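Local coordinates for protein lectin (Trichosanthes anguina, PDB 4HR6) that binds galactosides through ricin-type beta-trefoil domains and is a nontoxic homologue of type II ribosome-inactivating proteins, at residues Asp16-Asp21 / Leu35-Gln40; Asp51-Ser56 / Glu83-Asp88; Leu103-Asn108 / Leu116-Asn121; Trp201-Ile206 / Leu244-Leu249. All blocks are in the same frame, centred on the assembly; numbering follows the deposited sequence.

The four contacts follow one another along the chain, each closing before the next opens. Interactions 1, 2 and 3 lie in the first ricin-type beta-trefoil range, interaction 4 in the second. Interactions 1 and 3 are both beta hairpins, strands 19-22 with 33-36 and 103-106 with 117-120. Their centres are about 17 Å apart and they touch where Leu35 and Val20 pack on Leu116. Interaction 2 reaches interaction 3 through Trp87 and Met118, with centres about 16 Å apart. Interaction 4 stands alone, with its centre about 29 to 39 Å from the others. Interaction 1 contributes to one galactoside pocket and interaction 4 lies beside the other, so the sugar sites are well separated.

Interaction 1 of 4, residues Asp16-Asp21 / Leu35-Gln40; sequences DALCVD and LYPCGQ. With AMG (methyl alpha-D-galactopyranoside), chain D.
This is a disulfide-braced beta-hairpin contact between strands 19-22 and 33-36, in the first ricin-type beta-trefoil domain and at a galactoside site. Cys19 and Tyr36 form an antiparallel hydrogen-bonded pair. Cys19 N donates to Tyr36 O at 2.9 Å, and Tyr36 N returns a bond to Cys19 O. The disulfide runs from Cys19 SG, within the paired strand, to Cys38 SG just past the other strand, with a chi3 of 95°. A water bridges Ala17 O and Cys38 N. Leu18 crosses Leu35 at about a right angle, and its CD2 presses on Pro37 CD at 3.6 Å. The sugar's C4 lies over the centre of one face of the Tyr36 ring, 3.7 Å above the plane, while Pro37 CD covers the opposite face towards the rim. The ring is swung out to the sugar because CG stands opposite the backbone N (chi1 -159°). Asp21 grips two sugar hydroxyls. Gln44 also bonds Asp21 OD1, which probably helps fix the carboxylate, and Asn43, Gly24 and Gln41 bond the sugar as well. AMG O4 donates to Asp21 OD2 at 2.8 Å, and AMG O3 to Asp21 OD1 at 2.6 Å.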
loop_
_atom_site.group_PDB
_atom_site.type_symbol
_atom_site.label_atom_id
_atom_site.label_comp_id
_atom_site.label_asym_id
_atom_site.label_seq_id
_atom_site.Cartn_x
_atom_site.Cartn_y
_atom_site.Cartn_z
ATOM N N ASP C 16 -13.512 8.303 14.721
ATOM C CA ASP C 16 -13.090 7.603 15.926
ATOM C C ASP C 16 -13.192 6.072 15.835
ATOM O O ASP C 16 -13.224 5.388 16.859
ATOM C CB ASP C 16 -13.860 8.154 17.150
ATOM C CG ASP C 16 -13.199 9.409 17.738
ATOM O OD1 ASP C 16 -12.553 9.283 18.800
ATOM O OD2 ASP C 16 -13.279 10.499 17.120
ATOM N N ALA C 17 -13.196 5.538 14.611
ATOM C CA ALA C 17 -13.222 4.087 14.367
ATOM C C ALA C 17 -14.592 3.464 14.537
ATOM O O ALA C 17 -14.703 2.258 14.699
ATOM C CB ALA C 17 -12.211 3.361 15.262
ATOM N N LEU C 18 -15.635 4.278 14.498
ATOM C CA LEU C 18 -16.981 3.764 14.673
ATOM C C LEU C 18 -17.578 3.402 13.328
ATOM O O LEU C 18 -17.145 3.909 12.294
ATOM C CB LEU C 18 -17.855 4.785 15.402
ATOM C CG LEU C 18 -17.459 4.978 16.871
ATOM C CD1 LEU C 18 -17.899 6.344 17.372
ATOM C CD2 LEU C 18 -18.055 3.877 17.728
ATOM N N CYS C 19 -18.592 2.541 13.370
ATOM C CA CYS C 19 -19.223 1.997 12.175
ATOM C C CYS C 19 -20.584 2.622 11.854
ATOM O O CYS C 19 -21.351 2.981 12.752
ATOM C CB CYS C 19 -19.360 0.484 12.319
ATOM S SG CYS C 19 -17.828 -0.385 11.912
ATOM N N VAL C 20 -20.852 2.751 10.555
ATOM C CA VAL C 20 -22.138 3.172 10.042
ATOM C C VAL C 20 -23.161 2.050 10.307
ATOM O O VAL C 20 -22.946 0.875 9.985
ATOM C CB VAL C 20 -22.036 3.534 8.552
ATOM C CG1 VAL C 20 -23.397 3.868 7.971
ATOM C CG2 VAL C 20 -21.074 4.704 8.366
ATOM N N ASP C 21 -24.273 2.436 10.924
ATOM C CA ASP C 21 -25.177 1.497 11.585
ATOM C C ASP C 21 -26.587 2.076 11.465
ATOM O O ASP C 21 -26.823 3.229 11.843
ATOM C CB ASP C 21 -24.725 1.328 13.049
ATOM C CG ASP C 21 -25.707 0.532 13.903
ATOM O OD1 ASP C 21 -25.265 -0.355 14.675
ATOM O OD2 ASP C 21 -26.918 0.816 13.828
ATOM N N LEU C 35 -23.464 6.516 13.909
ATOM C CA LEU C 35 -22.206 5.875 14.266
ATOM C C LEU C 35 -22.462 4.989 15.468
ATOM O O LEU C 35 -23.163 5.395 16.380
ATOM C CB LEU C 35 -21.145 6.892 14.670
ATOM C CG LEU C 35 -20.545 7.833 13.637
ATOM C CD1 LEU C 35 -19.405 8.585 14.308
ATOM C CD2 LEU C 35 -20.060 7.093 12.398
ATOM N N TYR C 36 -21.858 3.806 15.493
ATOM C CA TYR C 36 -22.020 2.881 16.610
ATOM C C TYR C 36 -20.812 1.934 16.666
ATOM O O TYR C 36 -20.232 1.628 15.638
ATOM C CB TYR C 36 -23.330 2.092 16.443
ATOM C CG TYR C 36 -23.860 1.484 17.725
ATOM C CD1 TYR C 36 -24.671 2.227 18.594
ATOM C CD2 TYR C 36 -23.549 0.177 18.080
ATOM C CE1 TYR C 36 -25.154 1.678 19.776
ATOM C CE2 TYR C 36 -24.026 -0.380 19.263
ATOM C CZ TYR C 36 -24.829 0.375 20.105
ATOM O OH TYR C 36 -25.298 -0.180 21.266
ATOM N N PRO C 37 -20.420 1.478 17.868
ATOM C CA PRO C 37 -19.362 0.478 17.959
ATOM C C PRO C 37 -19.477 -0.619 16.897
ATOM O O PRO C 37 -20.568 -1.155 16.684
ATOM C CB PRO C 37 -19.566 -0.109 19.356
ATOM C CG PRO C 37 -20.161 1.004 20.152
ATOM C CD PRO C 37 -20.792 1.988 19.200
ATOM N N CYS C 38 -18.362 -0.933 16.236
ATOM C CA CYS C 38 -18.356 -1.933 15.182
ATOM C C CYS C 38 -18.580 -3.297 15.777
ATOM O O CYS C 38 -18.012 -3.632 16.811
ATOM C CB CYS C 38 -17.035 -1.931 14.421
ATOM S SG CYS C 38 -16.702 -0.380 13.584
ATOM N N GLY C 39 -19.431 -4.072 15.113
ATOM C CA GLY C 39 -19.682 -5.457 15.485
ATOM C C GLY C 39 -20.153 -6.231 14.272
ATOM O O GLY C 39 -20.169 -5.705 13.159
ATOM N N GLN C 40 -20.564 -7.474 14.489
ATOM C CA GLN C 40 -20.952 -8.351 13.391
ATOM C C GLN C 40 -22.452 -8.299 13.070
ATOM O O GLN C 40 -22.939 -9.135 12.316
ATOM C CB GLN C 40 -20.524 -9.792 13.699
ATOM C CG GLN C 40 -19.116 -9.902 14.274
ATOM C CD GLN C 40 -18.326 -11.073 13.707
ATOM O OE1 GLN C 40 -18.691 -12.238 13.894
ATOM N NE2 GLN C 40 -17.230 -10.767 13.010
HETATM C C1 AMG D . -29.007 -2.083 19.024
HETATM C C2 AMG D . -28.271 -2.596 17.785
HETATM C C3 AMG D . -27.100 -1.686 17.401
HETATM C C4 AMG D . -27.497 -0.208 17.364
HETATM C C5 AMG D . -28.343 0.202 18.580
HETATM C C6 AMG D . -28.926 1.606 18.409
HETATM C C7 AMG D . -28.729 -2.949 21.249
HETATM O O1 AMG D . -28.161 -2.187 20.181
HETATM O O2 AMG D . -27.784 -3.919 18.040
HETATM O O3 AMG D . -26.581 -2.072 16.119
HETATM O O4 AMG D . -28.199 0.069 16.146
HETATM O O5 AMG D . -29.416 -0.723 18.807
HETATM O O6 AMG D . -28.933 2.295 19.665
HETATM O O HOH W 1 -15.831 0.490 16.654
#

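Interaction 2 of 4, residues Asp51-Ser56 / Glu83-Asp88; sequences DGTVRS and EDISWD
Gly52 and Trp87 meet through the one hydrogen bond that crosses this contact. Trp87 N donates to Gly52 O at 2.8 Å, in the carbonyl plane but with a bent N-H...O angle of 130°. The close-packed part mixes apolar side chains with backbone carbonyls. Val54 CG2, lying opposite its own carbonyl carbon, touches Trp87 CD1 at 3.6 Å, and the two side chains cross at about a right angle. Thr53 lies alongside Ile85, pointing the same way. Its methyl CG2 rests 3.3 Å from Ile85 O. The Thr53 hydroxyl is held within its own segment, on the more exposed side. There Thr53 OG1 donates to Asp51 OD2 at 3.0 Å and accepts a bond from Arg55 NE. A salt bridge from Arg55 NH2 to Asp51 OD2, 2.6 Å long, completes this polar cluster. Asp51 is solvent-exposed, and the cluster makes no direct bond to 83-88. In the beta-trefoil, the contact ties the turn leading into strand 54-56, and its first residue Val54, to the loop between strands 73-75 and 88-89. Strand 46-49 packs on Val54, Leu61 O of strand 59-62 accepts the Trp87 NE1 bond, and Gln164 of a neighbouring lectin chain bonds Trp87 O.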
loop_
_atom_site.group_PDB
_atom_site.type_symbol
_atom_site.label_atom_id
_atom_site.label_comp_id
_atom_site.label_asym_id
_atom_site.label_seq_id
_atom_site.Cartn_x
_atom_site.Cartn_y
_atom_site.Cartn_z
ATOM N N ASP C 51 -25.518 -0.806 -9.597
ATOM C CA ASP C 51 -26.368 0.394 -9.557
ATOM C C ASP C 51 -25.640 1.697 -9.266
ATOM O O ASP C 51 -25.983 2.749 -9.823
ATOM C CB ASP C 51 -27.359 0.272 -8.396
ATOM C CG ASP C 51 -28.569 -0.533 -8.729
ATOM O OD1 ASP C 51 -29.045 -0.458 -9.878
ATOM O OD2 ASP C 51 -29.068 -1.224 -7.816
ATOM N N GLY C 52 -24.683 1.628 -8.339
ATOM C CA GLY C 52 -24.210 2.805 -7.616
ATOM C C GLY C 52 -24.987 2.970 -6.320
ATOM O O GLY C 52 -24.893 3.998 -5.658
ATOM N N THR C 53 -25.746 1.945 -5.944
ATOM C CA THR C 53 -26.532 1.984 -4.730
ATOM C C THR C 53 -25.803 1.228 -3.634
ATOM O O THR C 53 -25.041 0.296 -3.901
ATOM C CB THR C 53 -27.952 1.387 -4.906
ATOM O OG1 THR C 53 -27.872 0.029 -5.361
ATOM C CG2 THR C 53 -28.775 2.215 -5.891
ATOM N N VAL C 54 -26.056 1.653 -2.404
ATOM C CA VAL C 54 -25.468 1.076 -1.219
ATOM C C VAL C 54 -26.624 0.662 -0.317
ATOM O O VAL C 54 -27.494 1.490 -0.020
ATOM C CB VAL C 54 -24.586 2.134 -0.513
ATOM C CG1 VAL C 54 -23.878 1.531 0.684
ATOM C CG2 VAL C 54 -23.590 2.720 -1.502
ATOM N N ARG C 55 -26.633 -0.594 0.129
ATOM C CA ARG C 55 -27.819 -1.182 0.768
ATOM C C ARG C 55 -27.534 -1.867 2.073
ATOM O O ARG C 55 -26.574 -2.619 2.176
ATOM C CB ARG C 55 -28.487 -2.208 -0.162
ATOM C CG ARG C 55 -28.659 -1.717 -1.593
ATOM C CD ARG C 55 -29.794 -2.413 -2.345
ATOM N NE ARG C 55 -29.921 -1.875 -3.699
ATOM C CZ ARG C 55 -30.711 -2.362 -4.657
ATOM N NH1 ARG C 55 -31.505 -3.405 -4.435
ATOM N NH2 ARG C 55 -30.720 -1.782 -5.850
ATOM N N SER C 56 -28.388 -1.612 3.066
ATOM C CA SER C 56 -28.434 -2.421 4.274
ATOM C C SER C 56 -29.867 -2.887 4.498
ATOM O O SER C 56 -30.819 -2.201 4.106
ATOM C CB SER C 56 -27.955 -1.642 5.487
ATOM O OG SER C 56 -27.700 -2.540 6.556
ATOM N N GLU C 83 -31.727 9.522 -8.550
ATOM C CA GLU C 83 -30.709 10.519 -8.213
ATOM C C GLU C 83 -30.359 10.579 -6.725
ATOM O O GLU C 83 -29.263 11.014 -6.376
ATOM C CB GLU C 83 -31.141 11.918 -8.671
ATOM C CG GLU C 83 -31.188 12.108 -10.184
ATOM C CD GLU C 83 -32.514 11.699 -10.810
ATOM O OE1 GLU C 83 -32.673 11.914 -12.033
ATOM O OE2 GLU C 83 -33.394 11.167 -10.087
ATOM N N ASP C 84 -31.284 10.152 -5.865
ATOM C CA ASP C 84 -31.125 10.274 -4.413
ATOM C C ASP C 84 -30.491 9.050 -3.753
ATOM O O ASP C 84 -30.201 9.074 -2.552
ATOM C CB ASP C 84 -32.485 10.561 -3.756
ATOM C CG ASP C 84 -33.088 11.897 -4.194
ATOM O OD1 ASP C 84 -32.328 12.820 -4.563
ATOM O OD2 ASP C 84 -34.333 12.026 -4.160
ATOM N N ILE C 85 -30.279 7.990 -4.534
ATOM C CA ILE C 85 -29.696 6.743 -4.027
ATOM C C ILE C 85 -28.401 6.336 -4.764
ATOM O O ILE C 85 -27.930 5.198 -4.631
ATOM C CB ILE C 85 -30.729 5.590 -4.057
ATOM C CG1 ILE C 85 -31.414 5.494 -5.425
ATOM C CG2 ILE C 85 -31.770 5.795 -2.969
ATOM C CD1 ILE C 85 -32.240 4.238 -5.598
ATOM N N SER C 86 -27.838 7.276 -5.527
ATOM C CA SER C 86 -26.515 7.122 -6.137
ATOM C C SER C 86 -25.418 7.437 -5.115
ATOM O O SER C 86 -25.570 8.342 -4.288
ATOM C CB SER C 86 -26.357 8.073 -7.325
ATOM O OG SER C 86 -27.281 7.786 -8.347
ATOM N N TRP C 87 -24.312 6.700 -5.172
ATOM C CA TRP C 87 -23.172 6.977 -4.299
ATOM C C TRP C 87 -21.840 6.767 -5.018
ATOM O O TRP C 87 -21.735 5.945 -5.934
ATOM C CB TRP C 87 -23.251 6.130 -3.038
ATOM C CG TRP C 87 -24.489 6.396 -2.231
ATOM C CD1 TRP C 87 -25.626 5.633 -2.189
ATOM C CD2 TRP C 87 -24.728 7.519 -1.369
ATOM N NE1 TRP C 87 -26.546 6.202 -1.344
ATOM C CE2 TRP C 87 -26.024 7.362 -0.831
ATOM C CE3 TRP C 87 -23.969 8.637 -0.996
ATOM C CZ2 TRP C 87 -26.577 8.282 0.066
ATOM C CZ3 TRP C 87 -24.518 9.552 -0.106
ATOM C CH2 TRP C 87 -25.810 9.368 0.414
ATOM N N ASP C 88 -20.846 7.555 -4.621
ATOM C CA ASP C 88 -19.492 7.429 -5.130
ATOM C C ASP C 88 -18.519 7.457 -3.946
ATOM O O ASP C 88 -18.651 8.287 -3.048
ATOM C CB ASP C 88 -19.193 8.561 -6.110
ATOM C CG ASP C 88 -17.938 8.320 -6.934
ATOM O OD1 ASP C 88 -17.281 7.275 -6.773
ATOM O OD2 ASP C 88 -17.607 9.185 -7.770
#

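Interaction 3 of 4, residues Leu103-Asn108 / Leu116-Asn121; sequences LALTSN and LTMEVN
Met118 curls over the backbone of strand 103-106, its chain bent at both chi2 and chi3. This folds its methyl CE into a hollow, 3.6 Å from Ala104 N and 3.9 Å from Leu103 CB. Leu103 CD2 reaches across to settle against the Glu119 carbonyl, 3.3 Å from Glu119 C. At the far end Leu116 CD2 fits against Ser107, touching CB and OG. These contacts belong to a beta hairpin of the beta-trefoil, strands 103-106 and 117-120, antiparallel and strongly twisted, with 133° between their directions. Ala104 pairs with Glu119 and Thr106 with Thr117 as hydrogen-bonded pairs. Thr106 N donates to Thr117 O at 2.8 Å, and Thr117 N returns a bond to Thr106 O. In the other pair, Glu119 N to Ala104 O is weak. On the face of Ala104, Thr106, Thr117 and Glu119, the Glu119 chain crosses Thr106 at about a right angle, with CB 3.5 Å from Thr106 OG1. It bends at chi2 (-67°), bringing the carboxylate round to Asn108. Asn108 ND2 donates to Glu119 OE2 at 3.0 Å, in its own amide plane but 45° above the carboxylate plane. Ala104 CB packs on Asn121 CB. Thr106 OG1 donates to Ala104 O and is also bonded by Gln127.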
loop_
_atom_site.group_PDB
_atom_site.type_symbol
_atom_site.label_atom_id
_atom_site.label_comp_id
_atom_site.label_asym_id
_atom_site.label_seq_id
_atom_site.Cartn_x
_atom_site.Cartn_y
_atom_site.Cartn_z
ATOM N N LEU C 103 -21.902 18.338 -1.318
ATOM C CA LEU C 103 -22.172 17.686 -0.042
ATOM C C LEU C 103 -21.375 16.390 0.130
ATOM O O LEU C 103 -20.798 15.873 -0.832
ATOM C CB LEU C 103 -23.676 17.426 0.088
ATOM C CG LEU C 103 -24.526 18.706 0.173
ATOM C CD1 LEU C 103 -25.984 18.438 -0.189
ATOM C CD2 LEU C 103 -24.420 19.333 1.558
ATOM N N ALA C 104 -21.347 15.876 1.360
ATOM C CA ALA C 104 -20.563 14.691 1.689
ATOM C C ALA C 104 -21.019 14.095 3.009
ATOM O O ALA C 104 -21.411 14.820 3.920
ATOM C CB ALA C 104 -19.089 15.049 1.768
ATOM N N LEU C 105 -20.951 12.774 3.118
ATOM C CA LEU C 105 -21.419 12.093 4.310
ATOM C C LEU C 105 -20.586 12.533 5.509
ATOM O O LEU C 105 -19.350 12.526 5.451
ATOM C CB LEU C 105 -21.350 10.574 4.122
ATOM C CG LEU C 105 -21.887 9.702 5.261
ATOM C CD1 LEU C 105 -23.395 9.854 5.388
ATOM C CD2 LEU C 105 -21.521 8.235 5.040
ATOM N N THR C 106 -21.268 12.918 6.588
ATOM C CA THR C 106 -20.623 13.533 7.746
ATOM C C THR C 106 -21.166 12.991 9.057
ATOM O O THR C 106 -22.307 12.539 9.126
ATOM C CB THR C 106 -20.834 15.048 7.749
ATOM O OG1 THR C 106 -20.569 15.571 6.446
ATOM C CG2 THR C 106 -19.922 15.730 8.782
ATOM N N SER C 107 -20.324 13.022 10.085
ATOM C CA SER C 107 -20.738 12.706 11.437
ATOM C C SER C 107 -20.253 13.831 12.344
ATOM O O SER C 107 -19.115 13.813 12.813
ATOM C CB SER C 107 -20.177 11.366 11.884
ATOM O OG SER C 107 -20.627 11.058 13.189
ATOM N N ASN C 108 -21.140 14.802 12.576
ATOM C CA ASN C 108 -20.821 16.051 13.278
ATOM C C ASN C 108 -20.317 15.893 14.715
ATOM O O ASN C 108 -19.604 16.762 15.211
ATOM C CB ASN C 108 -22.040 16.983 13.270
ATOM C CG ASN C 108 -22.281 17.628 11.914
ATOM O OD1 ASN C 108 -21.338 17.947 11.188
ATOM N ND2 ASN C 108 -23.549 17.850 11.577
ATOM N N LEU C 116 -26.042 10.620 11.436
ATOM C CA LEU C 116 -25.235 10.929 10.252
ATOM C C LEU C 116 -26.016 11.850 9.331
ATOM O O LEU C 116 -27.237 11.738 9.196
ATOM C CB LEU C 116 -24.814 9.664 9.490
ATOM C CG LEU C 116 -24.035 8.576 10.245
ATOM C CD1 LEU C 116 -23.406 7.611 9.247
ATOM C CD2 LEU C 116 -22.972 9.163 11.161
ATOM N N THR C 117 -25.291 12.739 8.671
ATOM C CA THR C 117 -25.898 13.825 7.934
ATOM C C THR C 117 -25.093 14.156 6.688
ATOM O O THR C 117 -23.899 13.858 6.611
ATOM C CB THR C 117 -26.012 15.086 8.832
ATOM O OG1 THR C 117 -26.349 16.228 8.036
ATOM C CG2 THR C 117 -24.700 15.372 9.571
ATOM N N MET C 118 -25.764 14.759 5.714
ATOM C CA MET C 118 -25.094 15.390 4.590
ATOM C C MET C 118 -24.786 16.849 4.954
ATOM O O MET C 118 -25.651 17.575 5.459
ATOM C CB MET C 118 -25.954 15.299 3.330
ATOM C CG MET C 118 -26.294 13.862 2.922
ATOM S SD MET C 118 -24.870 12.804 2.519
ATOM C CE MET C 118 -24.257 13.695 1.092
ATOM N N GLU C 119 -23.528 17.245 4.738
ATOM C CA GLU C 119 -23.045 18.590 5.037
ATOM C C GLU C 119 -22.138 19.043 3.919
ATOM O O GLU C 119 -21.691 18.237 3.099
ATOM C CB GLU C 119 -22.240 18.619 6.344
ATOM C CG GLU C 119 -22.959 18.096 7.580
ATOM C CD GLU C 119 -24.132 18.968 8.013
ATOM O OE1 GLU C 119 -24.339 20.052 7.410
ATOM O OE2 GLU C 119 -24.843 18.557 8.961
ATOM N N VAL C 120 -21.841 20.334 3.903
ATOM C CA VAL C 120 -20.925 20.872 2.906
ATOM C C VAL C 120 -19.586 20.142 3.052
ATOM O O VAL C 120 -19.158 19.804 4.174
ATOM C CB VAL C 120 -20.717 22.394 3.065
ATOM C CG1 VAL C 120 -20.014 22.964 1.836
ATOM C CG2 VAL C 120 -22.051 23.104 3.305
ATOM N N ASN C 121 -18.943 19.871 1.922
ATOM C CA ASN C 121 -17.686 19.130 1.939
ATOM C C ASN C 121 -16.496 20.054 2.179
ATOM O O ASN C 121 -16.146 20.854 1.319
ATOM C CB ASN C 121 -17.501 18.344 0.633
ATOM C CG ASN C 121 -16.276 17.435 0.653
ATOM O OD1 ASN C 121 -15.811 16.999 1.713
ATOM N ND2 ASN C 121 -15.754 17.146 -0.524
#

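Interaction 4 of 4, residues Trp201-Ile206 / Leu244-Leu249; sequences WKVITI and LKKIIL
Strands 201-208 and 247-250 meet here as an antiparallel pair in the second ricin-type beta-trefoil domain, beside a galactoside site. Two direct backbone hydrogen bonds join them. Ile204 N donates to Ile247 O at 2.8 Å, nearly straight at 168°, and Leu249 N donates to Lys202 O at 2.9 Å. Val203 and Ile248 form an antiparallel non-hydrogen-bonded pair, Val203 CA to Ile248 CA 4.3 Å. Waters bridge the strands at both ends, one between Lys202 N and Leu249 O and the other between Ile204 O and Ile247 N. Apolar contacts fall on two faces. On one, Val203 CG2 meets Ile248 CG2 at 4.0 Å. Ile248 also sends CD1 to Trp201 CB, because its CG1 is set between the backbone N and the carbonyl carbon (chi1 67°). This side faces the sugar, about 4 Å from the Ile248 side chain. Nearby, His250, which belongs to the sugar pocket, meets the Trp201 ring with planes at about 45°. On the other face, Ile204 packs CG1 on Ile247 CG2 at 3.8 Å and CD1 on Leu249 CB. Trp217 and Met159 add to this buried side. At the Trp201 end, ring atom CE3 lies 3.4 Å from Leu249 O.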
loop_
_atom_site.group_PDB
_atom_site.type_symbol
_atom_site.label_atom_id
_atom_site.label_comp_id
_atom_site.label_asym_id
_atom_site.label_seq_id
_atom_site.Cartn_x
_atom_site.Cartn_y
_atom_site.Cartn_z
ATOM N N TRP C 201 5.060 28.024 5.146
ATOM C CA TRP C 201 4.300 26.780 5.012
ATOM C C TRP C 201 3.905 26.281 6.404
ATOM O O TRP C 201 4.665 26.437 7.363
ATOM C CB TRP C 201 5.141 25.709 4.320
ATOM C CG TRP C 201 5.575 26.015 2.902
ATOM C CD1 TRP C 201 6.829 26.369 2.489
ATOM C CD2 TRP C 201 4.771 25.940 1.713
ATOM N NE1 TRP C 201 6.851 26.540 1.120
ATOM C CE2 TRP C 201 5.603 26.285 0.621
ATOM C CE3 TRP C 201 3.430 25.622 1.465
ATOM C CZ2 TRP C 201 5.140 26.310 -0.693
ATOM C CZ3 TRP C 201 2.968 25.660 0.153
ATOM C CH2 TRP C 201 3.823 25.998 -0.907
ATOM N N LYS C 202 2.737 25.655 6.513
ATOM C CA LYS C 202 2.211 25.244 7.814
ATOM C C LYS C 202 3.036 24.119 8.422
ATOM O O LYS C 202 3.593 23.290 7.698
ATOM C CB LYS C 202 0.747 24.843 7.686
ATOM C CG LYS C 202 -0.145 26.005 7.252
ATOM C CD LYS C 202 -1.394 25.549 6.509
ATOM C CE LYS C 202 -2.483 25.085 7.462
ATOM N NZ LYS C 202 -3.222 26.227 8.072
ATOM N N VAL C 203 3.123 24.108 9.751
ATOM C CA VAL C 203 3.961 23.173 10.477
ATOM C C VAL C 203 3.078 22.124 11.145
ATOM O O VAL C 203 2.000 22.442 11.666
ATOM C CB VAL C 203 4.838 23.894 11.533
ATOM C CG1 VAL C 203 5.399 22.925 12.556
ATOM C CG2 VAL C 203 5.983 24.645 10.855
ATOM N N ILE C 204 3.549 20.875 11.126
ATOM C CA ILE C 204 2.769 19.750 11.610
ATOM C C ILE C 204 3.139 19.469 13.047
ATOM O O ILE C 204 4.317 19.373 13.388
ATOM C CB ILE C 204 3.029 18.448 10.803
ATOM C CG1 ILE C 204 2.968 18.686 9.290
ATOM C CG2 ILE C 204 2.029 17.363 11.217
ATOM C CD1 ILE C 204 1.651 19.215 8.790
ATOM N N THR C 205 2.130 19.289 13.880
ATOM C CA THR C 205 2.345 19.073 15.302
ATOM C C THR C 205 1.248 18.130 15.773
ATOM O O THR C 205 0.458 17.656 14.966
ATOM C CB THR C 205 2.344 20.441 16.067
ATOM O OG1 THR C 205 2.746 20.259 17.429
ATOM C CG2 THR C 205 0.954 21.111 16.033
ATOM N N ILE C 206 1.201 17.862 17.067
ATOM C CA ILE C 206 0.196 16.999 17.668
ATOM C C ILE C 206 -0.773 17.814 18.512
ATOM O O ILE C 206 -0.355 18.432 19.501
ATOM C CB ILE C 206 0.866 15.960 18.585
ATOM C CG1 ILE C 206 1.988 15.233 17.826
ATOM C CG2 ILE C 206 -0.170 14.986 19.141
ATOM C CD1 ILE C 206 2.739 14.222 18.665
ATOM N N LEU C 244 16.656 20.269 11.295
ATOM C CA LEU C 244 15.733 21.387 11.539
ATOM C C LEU C 244 14.564 21.057 12.468
ATOM O O LEU C 244 13.903 21.969 12.972
ATOM C CB LEU C 244 15.174 21.945 10.216
ATOM C CG LEU C 244 16.134 22.814 9.398
ATOM C CD1 LEU C 244 15.538 23.192 8.053
ATOM C CD2 LEU C 244 16.540 24.063 10.179
ATOM N N LYS C 245 14.288 19.767 12.670
ATOM C CA LYS C 245 13.180 19.320 13.515
ATOM C C LYS C 245 11.793 19.835 13.074
ATOM O O LYS C 245 10.877 19.897 13.894
ATOM C CB LYS C 245 13.448 19.694 14.980
ATOM C CG LYS C 245 14.054 18.577 15.805
ATOM C CD LYS C 245 15.488 18.288 15.421
ATOM C CE LYS C 245 16.087 17.217 16.324
ATOM N NZ LYS C 245 16.075 17.618 17.762
ATOM N N LYS C 246 11.642 20.184 11.790
ATOM C CA LYS C 246 10.378 20.728 11.265
ATOM C C LYS C 246 9.761 19.905 10.112
ATOM O O LYS C 246 10.330 19.802 9.012
ATOM C CB LYS C 246 10.549 22.195 10.815
ATOM C CG LYS C 246 10.084 23.248 11.826
ATOM C CD LYS C 246 11.163 23.575 12.851
ATOM C CE LYS C 246 10.773 24.722 13.781
ATOM N NZ LYS C 246 10.238 24.260 15.096
ATOM N N ILE C 247 8.582 19.344 10.380
ATOM C CA ILE C 247 7.736 18.747 9.350
ATOM C C ILE C 247 6.684 19.777 8.947
ATOM O O ILE C 247 5.951 20.285 9.796
ATOM C CB ILE C 247 7.022 17.476 9.857
ATOM C CG1 ILE C 247 8.023 16.507 10.486
ATOM C CG2 ILE C 247 6.233 16.813 8.723
ATOM C CD1 ILE C 247 9.192 16.170 9.579
ATOM N N ILE C 248 6.618 20.077 7.655
ATOM C CA ILE C 248 5.687 21.059 7.138
ATOM C C ILE C 248 4.745 20.447 6.096
ATOM O O ILE C 248 4.945 19.313 5.664
ATOM C CB ILE C 248 6.434 22.259 6.507
ATOM C CG1 ILE C 248 7.190 21.842 5.243
ATOM C CG2 ILE C 248 7.384 22.881 7.526
ATOM C CD1 ILE C 248 7.829 22.990 4.490
ATOM N N LEU C 249 3.747 21.235 5.691
ATOM C CA LEU C 249 2.763 20.866 4.686
ATOM C C LEU C 249 3.007 21.689 3.434
ATOM O O LEU C 249 2.775 22.888 3.417
ATOM C CB LEU C 249 1.356 21.128 5.225
ATOM C CG LEU C 249 0.169 20.619 4.406
ATOM C CD1 LEU C 249 0.245 19.114 4.198
ATOM C CD2 LEU C 249 -1.120 20.975 5.125
HETATM O O HOH W 2 1.009 25.053 4.070
HETATM O O HOH W 3 7.422 19.022 12.971
#